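Local coordinates for protein tyrosine recombinase XerH (Helicobacter pylori, PDB 5JJV) that cuts and rejoins recombining DNA molecules at specific sites through a tyrosine nucleophile and takes part in chromosome segregation, at residues Y233-K238 with V247-F252; N201-K206 with S256-W261; A218-I223 with N272-C277; M311-F316 with R343-F348. All coordinates share one frame; numbering follows the deposited sequence.

Interaction 1 (Y233-K238 with V247-F252); sequences YTILIK and VMLKAF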
# COMPACT_ATOMS: atom_id res chain seq x y z
N TYR B 233 -19.42 -21.45 15.61
CA TYR B 233 -18.97 -20.42 16.55
C TYR B 233 -18.16 -19.36 15.82
O TYR B 233 -17.11 -19.66 15.26
CB TYR B 233 -18.14 -21.03 17.68
CG TYR B 233 -18.94 -21.63 18.81
CD1 TYR B 233 -19.61 -20.83 19.72
CD2 TYR B 233 -19.01 -23.01 18.98
CE1 TYR B 233 -20.35 -21.38 20.75
CE2 TYR B 233 -19.74 -23.57 20.01
CZ TYR B 233 -20.41 -22.75 20.89
OH TYR B 233 -21.14 -23.30 21.92
N THR B 234 -18.66 -18.13 15.82
CA THR B 234 -17.89 -17.01 15.31
C THR B 234 -17.18 -16.32 16.48
O THR B 234 -17.82 -15.78 17.37
CB THR B 234 -18.77 -15.98 14.58
OG1 THR B 234 -19.39 -16.61 13.45
CG2 THR B 234 -17.94 -14.80 14.10
N ILE B 235 -15.85 -16.37 16.46
CA ILE B 235 -15.06 -15.82 17.56
C ILE B 235 -14.36 -14.53 17.16
O ILE B 235 -13.58 -14.50 16.21
CB ILE B 235 -14.00 -16.82 18.04
CG1 ILE B 235 -14.61 -18.22 18.19
CG2 ILE B 235 -13.38 -16.35 19.35
CD1 ILE B 235 -13.58 -19.30 18.44
N LEU B 236 -14.64 -13.45 17.90
CA LEU B 236 -13.94 -12.19 17.69
C LEU B 236 -12.62 -12.19 18.44
O LEU B 236 -12.58 -12.46 19.64
CB LEU B 236 -14.81 -11.01 18.13
CG LEU B 236 -15.98 -10.66 17.21
CD1 LEU B 236 -16.72 -9.44 17.72
CD2 LEU B 236 -15.50 -10.44 15.79
N ILE B 237 -11.54 -11.88 17.73
CA ILE B 237 -10.20 -11.90 18.31
C ILE B 237 -9.51 -10.55 18.26
O ILE B 237 -9.32 -9.98 17.19
CB ILE B 237 -9.30 -12.92 17.60
CG1 ILE B 237 -9.85 -14.34 17.74
CG2 ILE B 237 -7.88 -12.86 18.15
CD1 ILE B 237 -9.00 -15.38 17.06
N LYS B 238 -9.15 -10.03 19.43
CA LYS B 238 -8.25 -8.88 19.51
C LYS B 238 -6.82 -9.39 19.38
O LYS B 238 -6.25 -9.89 20.35
CB LYS B 238 -8.45 -8.12 20.82
CG LYS B 238 -7.54 -6.91 21.00
CD LYS B 238 -7.86 -6.16 22.29
CE LYS B 238 -6.98 -4.94 22.48
NZ LYS B 238 -5.56 -5.31 22.78
N VAL B 247 -12.82 -15.35 13.55
CA VAL B 247 -12.52 -16.72 13.13
C VAL B 247 -13.70 -17.63 13.45
O VAL B 247 -14.47 -17.36 14.38
CB VAL B 247 -11.24 -17.26 13.80
CG1 VAL B 247 -10.05 -16.37 13.48
CG2 VAL B 247 -11.44 -17.38 15.31
N MET B 248 -13.85 -18.70 12.68
CA MET B 248 -14.97 -19.61 12.87
C MET B 248 -14.51 -20.98 13.36
O MET B 248 -13.50 -21.51 12.91
CB MET B 248 -15.77 -19.76 11.58
CG MET B 248 -16.92 -20.76 11.68
SD MET B 248 -18.03 -20.68 10.26
CE MET B 248 -18.70 -19.03 10.47
N LEU B 249 -15.26 -21.53 14.31
CA LEU B 249 -14.98 -22.84 14.85
C LEU B 249 -16.27 -23.66 14.91
O LEU B 249 -17.23 -23.27 15.57
CB LEU B 249 -14.36 -22.72 16.25
CG LEU B 249 -14.22 -23.98 17.09
CD1 LEU B 249 -13.47 -25.07 16.34
CD2 LEU B 249 -13.51 -23.65 18.40
N LYS B 250 -16.29 -24.78 14.19
CA LYS B 250 -17.46 -25.65 14.18
C LYS B 250 -17.74 -26.18 15.58
O LYS B 250 -16.84 -26.64 16.28
CB LYS B 250 -17.27 -26.81 13.20
CG LYS B 250 -17.29 -26.39 11.74
CD LYS B 250 -18.53 -25.57 11.43
CE LYS B 250 -18.69 -25.34 9.94
NZ LYS B 250 -18.99 -26.60 9.21
N ALA B 251 -19.01 -26.13 15.98
CA ALA B 251 -19.40 -26.42 17.36
C ALA B 251 -19.15 -27.87 17.77
O ALA B 251 -18.83 -28.14 18.92
CB ALA B 251 -20.86 -26.06 17.57
N PHE B 252 -19.29 -28.80 16.82
CA PHE B 252 -19.21 -30.22 17.17
C PHE B 252 -17.81 -30.62 17.63
O PHE B 252 -17.63 -31.70 18.21
CB PHE B 252 -19.66 -31.09 15.98
CG PHE B 252 -18.69 -31.13 14.83
CD1 PHE B 252 -17.68 -32.08 14.79
CD2 PHE B 252 -18.80 -30.24 13.78
CE1 PHE B 252 -16.79 -32.13 13.73
CE2 PHE B 252 -17.91 -30.29 12.71
CZ PHE B 252 -16.91 -31.23 12.69
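Y233 and L249 pair near the open end of a beta hairpin, formed by strands 232-238 and 244-250 of the catalytic domain's antiparallel sheet. Their hydrogen-bonded pair is closed by L249 N to Y233 O at 2.8 Å and by Y233 N to L249 O. I235 and V247 form the next hydrogen-bonded pair. I235 N reaches V247 O at 2.7 Å. T234 and M248 lie between them as a non-hydrogen-bonded pair on the other face, where M248 CE touches T234 OG1 at 3.9 Å.

The face of Y233, I235, V247 and L249 makes mostly apolar contacts, joined by I237. I237 CG1 lies beside the backbone N and the chain then extends (chi2 -180°), which brings CD1 to V247 CG2 at 3.6 Å. The two side chains cross at about a right angle. I235 and L249 lie alongside each other, pointing the same way, with I235 CD1 4.1 Å from L249 CB. The Y233 ring has L249 O at its edge. Its CE2 lies 3.7 Å from A251 CB.

L249 packs against I207, F210 and T211 of helix 198-211. Strand 226-229 flanks strand 232-238 on its other side, and M248 packs on L353 of the second subunit.

Interaction 2 (N201-K206 with S256-W261); sequences NRLLIK and SLLKEW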
# COMPACT_ATOMS: atom_id res chain seq x y z
N ASN B 201 -8.13 -27.32 30.26
CA ASN B 201 -6.92 -27.38 29.46
C ASN B 201 -7.14 -27.99 28.08
O ASN B 201 -6.57 -27.52 27.09
CB ASN B 201 -5.83 -28.16 30.20
CG ASN B 201 -5.33 -27.43 31.43
OD1 ASN B 201 -5.95 -26.48 31.90
ND2 ASN B 201 -4.19 -27.87 31.96
N ARG B 202 -7.96 -29.04 28.01
CA ARG B 202 -8.25 -29.67 26.73
C ARG B 202 -8.99 -28.72 25.80
O ARG B 202 -8.69 -28.64 24.61
CB ARG B 202 -9.08 -30.95 26.94
CG ARG B 202 -8.26 -32.14 27.41
CD ARG B 202 -9.05 -33.43 27.27
NE ARG B 202 -10.25 -33.43 28.10
CZ ARG B 202 -11.35 -34.13 27.83
NH1 ARG B 202 -11.41 -34.87 26.73
NH2 ARG B 202 -12.39 -34.07 28.65
N LEU B 203 -9.96 -27.99 26.35
CA LEU B 203 -10.73 -27.02 25.58
C LEU B 203 -9.84 -25.91 25.04
O LEU B 203 -9.95 -25.51 23.89
CB LEU B 203 -11.86 -26.43 26.42
CG LEU B 203 -12.79 -25.45 25.71
CD1 LEU B 203 -13.48 -26.11 24.53
CD2 LEU B 203 -13.81 -24.88 26.69
N LEU B 204 -8.94 -25.43 25.90
CA LEU B 204 -8.01 -24.36 25.54
C LEU B 204 -7.14 -24.74 24.35
O LEU B 204 -7.11 -24.02 23.34
CB LEU B 204 -7.13 -24.02 26.74
CG LEU B 204 -5.96 -23.06 26.49
CD1 LEU B 204 -6.47 -21.72 25.98
CD2 LEU B 204 -5.16 -22.87 27.76
N ILE B 205 -6.44 -25.86 24.46
CA ILE B 205 -5.52 -26.30 23.42
C ILE B 205 -6.25 -26.64 22.12
O ILE B 205 -5.77 -26.29 21.04
CB ILE B 205 -4.71 -27.53 23.90
CG1 ILE B 205 -3.85 -27.14 25.10
CG2 ILE B 205 -3.84 -28.07 22.78
CD1 ILE B 205 -2.93 -28.24 25.58
N LYS B 206 -7.40 -27.29 22.23
CA LYS B 206 -8.17 -27.67 21.04
C LYS B 206 -8.64 -26.45 20.25
O LYS B 206 -8.59 -26.45 19.02
CB LYS B 206 -9.37 -28.53 21.43
CG LYS B 206 -9.02 -29.99 21.69
CD LYS B 206 -10.26 -30.88 21.70
CE LYS B 206 -9.89 -32.36 21.71
NZ LYS B 206 -11.08 -33.25 21.64
N SER B 256 -19.38 -30.63 23.67
CA SER B 256 -19.44 -31.38 24.92
C SER B 256 -18.36 -30.92 25.90
O SER B 256 -18.56 -30.93 27.11
CB SER B 256 -19.31 -32.88 24.66
OG SER B 256 -20.44 -33.38 23.97
N LEU B 257 -17.22 -30.52 25.36
CA LEU B 257 -16.09 -30.10 26.18
C LEU B 257 -16.31 -28.69 26.74
O LEU B 257 -15.94 -28.41 27.88
CB LEU B 257 -14.80 -30.14 25.37
CG LEU B 257 -13.49 -29.98 26.14
CD1 LEU B 257 -13.48 -30.88 27.36
CD2 LEU B 257 -12.31 -30.28 25.24
N LEU B 258 -16.92 -27.83 25.94
CA LEU B 258 -17.22 -26.47 26.36
C LEU B 258 -18.24 -26.46 27.49
O LEU B 258 -18.05 -25.78 28.50
CB LEU B 258 -17.74 -25.64 25.18
CG LEU B 258 -18.22 -24.22 25.48
CD1 LEU B 258 -17.12 -23.38 26.10
CD2 LEU B 258 -18.75 -23.56 24.22
N LYS B 259 -19.32 -27.22 27.32
CA LYS B 259 -20.38 -27.30 28.32
C LYS B 259 -19.85 -27.87 29.63
O LYS B 259 -20.29 -27.46 30.71
CB LYS B 259 -21.54 -28.15 27.80
N GLU B 260 -18.92 -28.80 29.53
CA GLU B 260 -18.33 -29.43 30.71
C GLU B 260 -17.50 -28.44 31.50
O GLU B 260 -17.58 -28.38 32.73
CB GLU B 260 -17.48 -30.63 30.31
CG GLU B 260 -16.80 -31.32 31.48
CD GLU B 260 -15.90 -32.46 31.05
OE1 GLU B 260 -15.98 -32.87 29.87
OE2 GLU B 260 -15.10 -32.94 31.88
N TRP B 261 -16.69 -27.65 30.80
CA TRP B 261 -15.83 -26.67 31.45
C TRP B 261 -16.63 -25.50 32.04
O TRP B 261 -16.33 -25.03 33.13
CB TRP B 261 -14.77 -26.14 30.48
CG TRP B 261 -14.17 -24.83 30.90
CD1 TRP B 261 -14.16 -23.67 30.17
CD2 TRP B 261 -13.52 -24.53 32.14
NE1 TRP B 261 -13.53 -22.68 30.88
CE2 TRP B 261 -13.13 -23.18 32.09
CE3 TRP B 261 -13.23 -25.28 33.28
CZ2 TRP B 261 -12.46 -22.56 33.15
CZ3 TRP B 261 -12.56 -24.67 34.33
CH2 TRP B 261 -12.19 -23.32 34.25
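L257 packs against L203 and R202 where helices 198-211 and 255-265 approach. Its CD2 lies 3.5 Å from the backbone N of L203, and its CG lies 3.9 Å from L203 CB. With L257 CG anti to the backbone N (chi1 -169°), the two methyl branches divide the work. CD2 reaches the L203 backbone, while CD1 sits over one face of the R202 guanidinium, offset toward the rim and 3.6 Å from R202 NH2. L203 CD2 touches L258 CD1 and W261 CD1, each at 3.7 Å. The L203 and W261 side chains cross at about a right angle.

This is helix-to-helix packing in the tyrosine recombinase catalytic domain, away from the active-site residues. The axes of the two segments come within 9.5 Å, with their N-to-C directions at 135°. Leucines fill the middle, and charged groups lie along one border. There R202 NH2 and E260 OE1 form a long salt bridge of 4.0 Å, with the guanidinium and carboxylate planes 66° apart.

The main charge partner of R202 lies elsewhere: D189 of helix 178-190 takes its NH1 and also the NZ of K206. W261 is fixed by a hydrogen bond from NE1 to L275 O and an edge-to-face pair with Y268.

Interaction 3 (A218-I223 with N272-C277); sequences ALQLKI and NDLLFC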
# COMPACT_ATOMS: atom_id res chain seq x y z
N ALA B 218 -5.70 -16.64 22.72
CA ALA B 218 -6.49 -17.71 23.32
C ALA B 218 -6.69 -17.49 24.81
O ALA B 218 -7.79 -17.65 25.33
CB ALA B 218 -5.83 -19.05 23.06
N LEU B 219 -5.61 -17.12 25.50
CA LEU B 219 -5.64 -16.96 26.95
C LEU B 219 -6.51 -15.78 27.39
O LEU B 219 -6.91 -15.70 28.56
CB LEU B 219 -4.22 -16.78 27.49
CG LEU B 219 -3.24 -17.93 27.24
CD1 LEU B 219 -1.83 -17.53 27.65
CD2 LEU B 219 -3.68 -19.18 27.98
N GLN B 220 -6.82 -14.88 26.46
CA GLN B 220 -7.60 -13.69 26.79
C GLN B 220 -9.01 -13.75 26.21
O GLN B 220 -9.68 -12.73 26.09
CB GLN B 220 -6.89 -12.43 26.28
CG GLN B 220 -5.50 -12.22 26.87
CD GLN B 220 -5.53 -12.00 28.37
OE1 GLN B 220 -6.53 -11.55 28.92
NE2 GLN B 220 -4.42 -12.30 29.03
N LEU B 221 -9.45 -14.95 25.86
CA LEU B 221 -10.79 -15.13 25.30
C LEU B 221 -11.87 -14.85 26.34
O LEU B 221 -11.82 -15.35 27.46
CB LEU B 221 -10.96 -16.54 24.74
CG LEU B 221 -10.32 -16.83 23.39
CD1 LEU B 221 -10.60 -18.27 22.97
CD2 LEU B 221 -10.83 -15.85 22.34
N LYS B 222 -12.84 -14.03 25.95
CA LYS B 222 -14.03 -13.81 26.77
C LYS B 222 -15.19 -14.63 26.21
O LYS B 222 -15.18 -14.99 25.03
CB LYS B 222 -14.40 -12.33 26.82
CG LYS B 222 -13.66 -11.52 27.87
CD LYS B 222 -12.19 -11.34 27.53
CE LYS B 222 -11.46 -10.55 28.60
NZ LYS B 222 -10.02 -10.38 28.29
N ILE B 223 -16.17 -14.93 27.05
CA ILE B 223 -17.33 -15.69 26.61
C ILE B 223 -18.15 -14.86 25.61
O ILE B 223 -18.76 -15.40 24.69
CB ILE B 223 -18.22 -16.11 27.79
CG1 ILE B 223 -17.41 -16.97 28.77
CG2 ILE B 223 -19.44 -16.88 27.31
CD1 ILE B 223 -18.25 -17.63 29.84
N ASN B 272 -13.32 -10.52 34.55
CA ASN B 272 -13.39 -9.99 33.19
C ASN B 272 -14.07 -10.91 32.18
O ASN B 272 -13.79 -10.83 30.99
CB ASN B 272 -11.98 -9.65 32.69
CG ASN B 272 -11.32 -8.55 33.50
OD1 ASN B 272 -11.99 -7.72 34.10
ND2 ASN B 272 -9.99 -8.55 33.51
N ASP B 273 -14.96 -11.77 32.67
CA ASP B 273 -15.72 -12.70 31.83
C ASP B 273 -14.80 -13.58 30.98
O ASP B 273 -15.13 -13.95 29.85
CB ASP B 273 -16.69 -11.92 30.92
CG ASP B 273 -17.77 -12.81 30.32
OD1 ASP B 273 -18.23 -13.74 31.01
OD2 ASP B 273 -18.15 -12.57 29.15
N LEU B 274 -13.64 -13.92 31.54
CA LEU B 274 -12.69 -14.79 30.86
C LEU B 274 -13.25 -16.19 30.68
O LEU B 274 -13.91 -16.73 31.57
CB LEU B 274 -11.37 -14.85 31.64
CG LEU B 274 -10.45 -13.64 31.55
CD1 LEU B 274 -9.36 -13.72 32.60
CD2 LEU B 274 -9.85 -13.52 30.16
N LEU B 275 -12.98 -16.79 29.52
CA LEU B 275 -13.38 -18.16 29.28
C LEU B 275 -12.49 -19.11 30.07
O LEU B 275 -12.97 -20.03 30.73
CB LEU B 275 -13.31 -18.49 27.78
CG LEU B 275 -13.67 -19.92 27.40
CD1 LEU B 275 -15.04 -20.30 27.95
CD2 LEU B 275 -13.64 -20.10 25.89
N PHE B 276 -11.18 -18.88 30.00
CA PHE B 276 -10.22 -19.70 30.73
C PHE B 276 -9.57 -18.90 31.85
O PHE B 276 -9.28 -17.71 31.69
CB PHE B 276 -9.14 -20.24 29.79
CG PHE B 276 -9.69 -20.94 28.58
CD1 PHE B 276 -10.21 -22.22 28.68
CD2 PHE B 276 -9.68 -20.32 27.34
CE1 PHE B 276 -10.71 -22.86 27.57
CE2 PHE B 276 -10.18 -20.95 26.23
CZ PHE B 276 -10.70 -22.23 26.34
N CYS B 277 -9.35 -19.55 32.99
CA CYS B 277 -8.74 -18.89 34.14
C CYS B 277 -8.14 -19.89 35.11
O CYS B 277 -8.48 -21.08 35.08
CB CYS B 277 -9.76 -18.01 34.86
SG CYS B 277 -11.12 -18.92 35.65
O HOH W 1 -9.82 -16.97 28.50
O HOH W 2 -6.90 -17.91 30.48
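The F276 ring meets two groups of 218-223 at its edge, near the ring plane. A218 O lies 3.8 Å from F276 CD2, and L221 CD1 lies 4.2 Å from F276 CE2. The ring therefore presents its rim to the end of helix 215-219. One face carries L275 CG over its centre, 3.8 Å above the plane. This contact comes from its own neighbour in the chain. F276 also packs on R200, L204 and I207 of helix 198-211.

The backbones of the two segments meet in a single bridge at K222 and L274. L275 N donates to L221 O at 2.8 Å and 173°. I223 N donates to D273 O at 3.1 Å. The bridge joins the turn that follows helix 215-219 to the loop between helices 255-265 and 286-299, within the tyrosine recombinase catalytic domain. Two waters extend it. One accepts from F276 N and lies beside L221 O, and the other donates to L219 O at 2.9 Å and, weakly, to F276 O.

The K222 chain bends at chi2 (70°), which takes CG and CE past N272 O and turns NZ back to Q220 O of its own segment. K222 CG lies 3.2 Å from N272 O, and NZ bonds to Q220 O. L274 CD2 touches this chain at CE and NZ, crossing it at a slant. The I223 and D273 side chains cross at about a right angle, with I223 CB 3.8 Å from D273 OD2. Farther out, L274 O accepts from R265 NE, while D225 OD2 accepts from K222 N.

Interaction 4 (M311-F316 with R343-F348); sequences MLRHSF and RIYTHF. With nucleotides of chain C.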
# COMPACT_ATOMS: atom_id res chain seq x y z
N MET B 311 3.63 -23.36 17.23
CA MET B 311 3.91 -24.42 16.27
C MET B 311 2.59 -24.98 15.73
O MET B 311 2.51 -25.37 14.56
CB MET B 311 4.75 -25.52 16.92
CG MET B 311 5.30 -26.56 15.96
SD MET B 311 4.16 -27.92 15.66
CE MET B 311 3.98 -28.59 17.31
N LEU B 312 1.57 -25.01 16.58
CA LEU B 312 0.24 -25.44 16.17
C LEU B 312 -0.39 -24.43 15.22
O LEU B 312 -1.18 -24.79 14.35
CB LEU B 312 -0.65 -25.65 17.40
CG LEU B 312 -0.12 -26.62 18.45
CD1 LEU B 312 -1.07 -26.72 19.63
CD2 LEU B 312 0.12 -27.99 17.84
N ARG B 313 -0.02 -23.16 15.39
CA ARG B 313 -0.48 -22.10 14.51
C ARG B 313 0.10 -22.29 13.11
O ARG B 313 -0.57 -22.05 12.11
CB ARG B 313 -0.11 -20.73 15.08
CG ARG B 313 -0.45 -19.54 14.19
CD ARG B 313 -0.16 -18.23 14.92
NE ARG B 313 -0.25 -17.06 14.05
CZ ARG B 313 -1.35 -16.34 13.87
NH1 ARG B 313 -1.34 -15.29 13.06
NH2 ARG B 313 -2.48 -16.67 14.50
N HIS B 314 1.36 -22.73 13.06
CA HIS B 314 1.99 -23.09 11.80
C HIS B 314 1.25 -24.26 11.15
O HIS B 314 0.99 -24.25 9.95
CB HIS B 314 3.46 -23.47 12.01
CG HIS B 314 4.37 -22.29 12.18
ND1 HIS B 314 5.21 -21.85 11.17
CD2 HIS B 314 4.57 -21.46 13.23
CE1 HIS B 314 5.89 -20.81 11.60
NE2 HIS B 314 5.53 -20.55 12.84
N SER B 315 0.92 -25.25 11.97
CA SER B 315 0.24 -26.45 11.50
C SER B 315 -1.12 -26.12 10.90
O SER B 315 -1.53 -26.73 9.91
CB SER B 315 0.08 -27.46 12.64
OG SER B 315 1.34 -27.76 13.23
N PHE B 316 -1.82 -25.16 11.50
CA PHE B 316 -3.13 -24.76 11.02
C PHE B 316 -3.04 -24.15 9.63
O PHE B 316 -3.77 -24.55 8.72
CB PHE B 316 -3.78 -23.76 11.98
CG PHE B 316 -5.09 -23.20 11.48
CD1 PHE B 316 -5.13 -21.98 10.82
CD2 PHE B 316 -6.27 -23.89 11.67
CE1 PHE B 316 -6.33 -21.47 10.36
CE2 PHE B 316 -7.47 -23.38 11.21
CZ PHE B 316 -7.50 -22.17 10.56
N ARG B 343 3.13 -16.81 4.33
CA ARG B 343 3.97 -17.85 3.76
C ARG B 343 4.89 -18.45 4.82
O ARG B 343 5.27 -19.62 4.74
CB ARG B 343 4.79 -17.29 2.60
CG ARG B 343 5.69 -18.30 1.91
CD ARG B 343 4.89 -19.38 1.19
NE ARG B 343 5.74 -20.25 0.39
CZ ARG B 343 6.24 -21.41 0.80
NH1 ARG B 343 5.97 -21.85 2.02
NH2 ARG B 343 7.00 -22.13 -0.00
N ILE B 344 5.24 -17.64 5.82
CA ILE B 344 6.06 -18.08 6.94
C ILE B 344 5.43 -19.27 7.65
O ILE B 344 6.12 -20.20 8.08
CB ILE B 344 6.30 -16.94 7.96
CG1 ILE B 344 6.88 -15.71 7.25
CG2 ILE B 344 7.21 -17.40 9.09
CD1 ILE B 344 7.11 -14.54 8.18
N TYR B 345 4.11 -19.24 7.77
CA TYR B 345 3.37 -20.29 8.47
C TYR B 345 2.97 -21.42 7.53
O TYR B 345 2.61 -22.51 7.98
CB TYR B 345 2.11 -19.72 9.14
CG TYR B 345 2.39 -18.78 10.28
CD1 TYR B 345 2.49 -19.26 11.59
CD2 TYR B 345 2.54 -17.42 10.07
CE1 TYR B 345 2.74 -18.40 12.64
CE2 TYR B 345 2.79 -16.56 11.11
CZ TYR B 345 2.89 -17.05 12.40
OH TYR B 345 3.13 -16.19 13.43
N THR B 346 3.02 -21.16 6.23
CA THR B 346 2.57 -22.13 5.25
C THR B 346 3.74 -22.93 4.69
O THR B 346 4.50 -22.44 3.86
CB THR B 346 1.83 -21.45 4.09
OG1 THR B 346 0.90 -20.49 4.62
CG2 THR B 346 1.07 -22.48 3.29
N HIS B 347 3.86 -24.17 5.14
CA HIS B 347 5.00 -25.01 4.78
C HIS B 347 4.67 -25.95 3.62
O HIS B 347 3.58 -26.53 3.56
CB HIS B 347 5.48 -25.80 5.99
CG HIS B 347 5.91 -24.94 7.13
ND1 HIS B 347 7.21 -24.52 7.30
CD2 HIS B 347 5.21 -24.40 8.16
CE1 HIS B 347 7.30 -23.77 8.38
NE2 HIS B 347 6.10 -23.68 8.92
N PHE B 348 5.63 -26.09 2.71
CA PHE B 348 5.44 -26.85 1.49
C PHE B 348 6.21 -28.17 1.52
O PHE B 348 7.43 -28.19 1.69
CB PHE B 348 5.89 -26.01 0.29
CG PHE B 348 5.82 -26.73 -1.03
CD1 PHE B 348 4.64 -26.75 -1.76
CD2 PHE B 348 6.93 -27.38 -1.55
CE1 PHE B 348 4.57 -27.41 -2.98
CE2 PHE B 348 6.87 -28.04 -2.76
CZ PHE B 348 5.69 -28.05 -3.48
P DC C 13 2.73 -14.71 13.70
OP1 DC C 13 2.79 -14.38 15.15
OP2 DC C 13 1.50 -14.40 12.91
P DA C 12 8.30 -17.71 13.37
OP1 DA C 12 7.54 -18.85 13.93
OP2 DA C 12 8.93 -17.85 12.03
O5' DA C 12 7.36 -16.42 13.33
C5' DA C 12 6.53 -16.12 14.45
C4' DA C 12 5.82 -14.79 14.27
O4' DA C 12 6.74 -13.70 14.52
C3' DA C 12 5.24 -14.53 12.87
O3' DA C 12 3.95 -13.93 12.98
C2' DA C 12 6.25 -13.55 12.27
C1' DA C 12 6.61 -12.75 13.50
N9 DA C 12 7.86 -12.00 13.40
C8 DA C 12 9.00 -12.36 12.73
N7 DA C 12 9.97 -11.48 12.82
C5 DA C 12 9.44 -10.47 13.61
C6 DA C 12 9.96 -9.25 14.08
N6 DA C 12 11.20 -8.82 13.81
N1 DA C 12 9.15 -8.48 14.84
C2 DA C 12 7.92 -8.91 15.11
N3 DA C 12 7.32 -10.03 14.73
C4 DA C 12 8.14 -10.78 13.97
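R313 and Y345 meet in the active site of the recombinase, with DNA attached. Y345 OH is covalently bonded to P of DC13 of chain C, at 1.6 Å. The phosphorus lies at the edge of the tyrosine ring, near its plane. R313 holds the same phosphate. Its NH1 donates to OP2 of DC13 at 3.0 Å, and its NE adds a weak bond to the same oxygen. The R313 chain is extended from CG to NE, with CG anti to the backbone N (chi1 176°). This carries CG and CD past Y345 CE1. The guanidinium makes an off-centre cation-pi contact with the tyrosine ring, its CZ 5.0 Å from the centroid and the planes 85° apart.

Y345 CD1 sits over the centre of one face of the H314 imidazole, 3.4 Å from H314 CD2, and the two rings are oblique at 42°. Both imidazole nitrogens are engaged. NE2 donates to OP1 of DA12 of chain C at 2.8 Å. ND1 shares a hydrogen bond with H347 NE2 at 3.0 Å, which either could donate. H347 in turn stacks on H175.

G212 O and L334 O also accept from R313 and help fix its guanidinium. H336 meets the Y345 ring. A tyrosine joined to the 3' phosphate of the DNA is the mark of the covalent intermediate of tyrosine recombinases.

How the interactions relate
All four contacts lie in the catalytic domain. Interactions 1, 2 and 3 form one connected group with centres 13 to 14 Å apart. Helix 198-211 belongs to interaction 2 and also backs the sheet of interaction 1. Y233 of interaction 1 packs on L258 of interaction 2, and I235 packs on L221 of interaction 3. Along the chain, interactions 2 and 3 alternate their segments, and the hairpin of interaction 1 falls between both pairs. Interaction 4 comes later, its centre 19 to 25 Å from the others. It holds the DNA-linked tyrosine. I237 of interaction 1 is about 7 Å from R313 by side chains, placing the hairpin near the active site.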